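Local atomic coordinates of porin (PDB entry 3PRN), a protein that forms trimeric channels in the bacterial outer membrane through which small hydrophilic solutes of up to about 0.6 kDa diffuse passively. Residues A[28-33]-A[54-59]. The protein carries 1 engineered substitution. Numbering follows the deposited sequence.
With MG (magnesium ion), chain B; C8E ((hydroxyethyloxy)tri(ethyloxy)octane), chain C.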
loop_
_atom_site.group_PDB
_atom_site.type_symbol
_atom_site.label_atom_id
_atom_site.label_comp_id
_atom_site.label_asym_id
_atom_site.label_seq_id
_atom_site.Cartn_x
_atom_site.Cartn_y
_atom_site.Cartn_z
ATOM N N SER A 28 11.308 17.407 9.883
ATOM C CA SER A 28 10.379 17.187 8.787
ATOM C C SER A 28 10.981 16.110 7.875
ATOM O O SER A 28 12.135 16.245 7.459
ATOM C CB SER A 28 10.160 18.480 7.995
ATOM O OG SER A 28 9.405 18.242 6.827
ATOM N N SER A 29 10.135 15.173 7.456
ATOM C CA SER A 29 10.658 14.076 6.636
ATOM C C SER A 29 9.595 13.534 5.706
ATOM O O SER A 29 8.400 13.788 5.894
ATOM C CB SER A 29 11.188 12.980 7.583
ATOM O OG SER A 29 10.156 12.516 8.396
ATOM N N ARG A 30 10.064 12.821 4.675
ATOM C CA ARG A 30 9.113 12.313 3.663
ATOM C C ARG A 30 9.666 10.989 3.112
ATOM O O ARG A 30 10.863 10.882 2.865
ATOM C CB ARG A 30 9.000 13.323 2.518
ATOM C CG ARG A 30 8.295 12.742 1.268
ATOM C CD ARG A 30 8.166 13.748 0.155
ATOM N NE ARG A 30 7.282 14.845 0.493
ATOM C CZ ARG A 30 6.997 15.858 -0.356
ATOM N NH1 ARG A 30 7.500 15.916 -1.572
ATOM N NH2 ARG A 30 6.182 16.795 0.103
ATOM N N LEU A 31 8.791 10.023 2.901
ATOM C CA LEU A 31 9.189 8.808 2.197
ATOM C C LEU A 31 8.321 8.727 0.926
ATOM O O LEU A 31 7.067 8.815 1.071
ATOM C CB LEU A 31 9.025 7.574 3.056
ATOM C CG LEU A 31 9.120 6.237 2.288
ATOM C CD1 LEU A 31 10.518 6.110 1.709
ATOM C CD2 LEU A 31 8.850 5.083 3.235
ATOM N N ARG A 32 8.912 8.640 -0.258
ATOM C CA ARG A 32 8.117 8.511 -1.467
ATOM C C ARG A 32 8.506 7.202 -2.192
ATOM O O ARG A 32 9.703 6.955 -2.481
ATOM C CB ARG A 32 8.326 9.709 -2.440
ATOM C CG ARG A 32 7.570 9.469 -3.768
ATOM C CD ARG A 32 7.908 10.634 -4.751
ATOM N NE ARG A 32 7.154 11.819 -4.348
ATOM C CZ ARG A 32 7.187 13.011 -4.947
ATOM N NH1 ARG A 32 7.945 13.218 -6.043
ATOM N NH2 ARG A 32 6.441 14.008 -4.458
ATOM N N ILE A 33 7.501 6.367 -2.507
ATOM C CA ILE A 33 7.715 5.185 -3.306
ATOM C C ILE A 33 6.842 5.260 -4.554
ATOM O O ILE A 33 5.624 5.419 -4.410
ATOM C CB ILE A 33 7.347 3.892 -2.534
ATOM C CG1 ILE A 33 8.298 3.638 -1.363
ATOM C CG2 ILE A 33 7.409 2.638 -3.409
ATOM C CD1 ILE A 33 7.662 2.815 -0.249
ATOM N N GLN A 54 3.164 7.874 -0.632
ATOM C CA GLN A 54 3.988 8.891 -0.021
ATOM C C GLN A 54 3.527 9.177 1.406
ATOM O O GLN A 54 2.323 9.334 1.603
ATOM C CB GLN A 54 3.914 10.191 -0.808
ATOM C CG GLN A 54 4.847 11.302 -0.278
ATOM C CD GLN A 54 4.764 12.498 -1.223
ATOM O OE1 GLN A 54 5.117 12.307 -2.415
ATOM N NE2 GLN A 54 4.323 13.652 -0.753
ATOM N N TRP A 55 4.493 9.246 2.311
ATOM C CA TRP A 55 4.222 9.582 3.693
ATOM C C TRP A 55 5.004 10.878 4.013
ATOM O O TRP A 55 6.180 11.029 3.617
ATOM C CB TRP A 55 4.719 8.430 4.631
ATOM C CG TRP A 55 4.558 8.821 6.090
ATOM C CD1 TRP A 55 3.439 8.676 6.868
ATOM C CD2 TRP A 55 5.566 9.419 6.926
ATOM N NE1 TRP A 55 3.692 9.132 8.128
ATOM C CE2 TRP A 55 4.976 9.617 8.202
ATOM C CE3 TRP A 55 6.871 9.861 6.715
ATOM C CZ2 TRP A 55 5.661 10.230 9.256
ATOM C CZ3 TRP A 55 7.572 10.450 7.758
ATOM C CH2 TRP A 55 6.942 10.633 9.044
ATOM N N ASP A 56 4.368 11.778 4.727
ATOM C CA ASP A 56 4.986 12.979 5.262
ATOM C C ASP A 56 4.766 13.070 6.776
ATOM O O ASP A 56 3.750 12.638 7.292
ATOM C CB ASP A 56 4.387 14.252 4.589
ATOM C CG ASP A 56 4.866 14.361 3.121
ATOM O OD1 ASP A 56 5.909 14.983 2.908
ATOM O OD2 ASP A 56 4.165 13.864 2.219
ATOM N N ASP A 57 5.721 13.667 7.487
ATOM C CA ASP A 57 5.530 13.867 8.933
ATOM C C ASP A 57 4.241 14.677 9.112
ATOM O O ASP A 57 3.906 15.586 8.331
ATOM C CB ASP A 57 6.751 14.546 9.579
ATOM C CG ASP A 57 6.873 15.959 9.049
ATOM O OD1 ASP A 57 7.472 16.126 7.960
ATOM O OD2 ASP A 57 6.323 16.890 9.682
ATOM N N GLY A 58 3.482 14.296 10.134
ATOM C CA GLY A 58 2.194 14.985 10.401
ATOM C C GLY A 58 1.010 14.312 9.731
ATOM O O GLY A 58 -0.135 14.684 10.060
ATOM N N ASP A 59 1.224 13.354 8.772
ATOM C CA ASP A 59 0.091 12.748 8.068
ATOM C C ASP A 59 -0.889 12.085 9.046
ATOM O O ASP A 59 -0.547 11.409 10.025
ATOM C CB ASP A 59 0.460 11.622 7.053
ATOM C CG ASP A 59 0.918 12.222 5.731
ATOM O OD1 ASP A 59 0.808 13.421 5.567
ATOM O OD2 ASP A 59 1.441 11.453 4.882
HETATM MG MG MG B . 7.399 17.827 6.707
HETATM C C1 C8E C . -8.304 4.080 0.435
HETATM C C2 C8E C . -7.021 4.634 0.844
HETATM C C3 C8E C . -7.006 5.004 2.260
HETATM C C4 C8E C . -7.294 6.438 2.292
HETATM C C5 C8E C . -8.513 6.539 3.144
HETATM C C6 C8E C . -8.222 7.267 4.335
HETATM C C7 C8E C . -9.535 7.751 4.655
HETATM C C8 C8E C . -9.532 8.405 5.975
HETATM O O9 C8E C . -10.486 9.451 6.227
HETATM C C10 C8E C . -11.787 9.014 6.581
HETATM C C11 C8E C . -12.613 10.250 6.844
HETATM O O12 C8E C . -12.023 11.118 7.862
HETATM C C13 C8E C . -11.170 12.247 7.449
HETATM C C14 C8E C . -9.630 12.273 7.694
HETATM O O15 C8E C . -8.738 13.399 8.005
HETATM C C16 C8E C . -7.910 13.781 6.887
HETATM C C17 C8E C . -6.811 12.825 6.404
HETATM O O18 C8E C . -5.793 13.042 5.451
HETATM C C19 C8E C . -4.893 14.175 5.523
HETATM C C20 C8E C . -3.302 13.825 5.530
HETATM O O21 C8E C . -2.723 14.301 6.756
HETATM O O HOH W 1 7.485 16.366 4.681
HETATM O O HOH W 2 4.965 17.516 6.269
HETATM O O HOH W 3 6.552 19.216 8.332
#
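Over one face of the R30 guanidinium lies the amide nitrogen of Q54, NE2 standing 3.4 Å above the plane with the two flat groups 18° apart, while D56 OD1 sits at the edge. That carboxylate, turned at right angles to the guanidinium, takes R30 NE on the syn lone pair of OD1 at 2.8 Å in an almost straight salt bridge. Q54 NE2 and R30 NE are both donors and form no bond; NE2 bonds instead to D56 OD2, which also forms a salt bridge with K120. The other end of the amide serves R32, whose NE and NH2 reach Q54 OE1 side-on at 2.9 and 3.0 Å, from one face of the amide plane. Extended, with CG anti to the backbone N (chi1 -176°), Q54 spans both arginines, and a leucine here would probably leave R32 without this acceptor and D56 OD2 without one donor. With R9 and R52 close by, this side probably belongs to the basic cluster lining the pore.

On the other side of the sheet, at the trimer interface, the W55 ring presents its CZ3 edge to S29 OG, and D57 N lies above one ring face toward the rim; A69 and F71 of a neighbouring subunit pack against W55 and S29, respectively. Between these two layers, hairpin strands 25-39 and 46-56 of the 16-stranded antiparallel barrel are paired by reciprocal L31–W55 backbone bonds.

Where the second strand ends, a type II turn from D56 to D59 begins, and D57 OD1 joins S28 OG and three waters around the magnesium ion. OD1 also accepts S29 N, and E103 holds S28 OG. Metal-bound water 1 donates to D56 OD1, a second-shell carboxylate whose negative charge is probably stabilised by R30, K120 and that water.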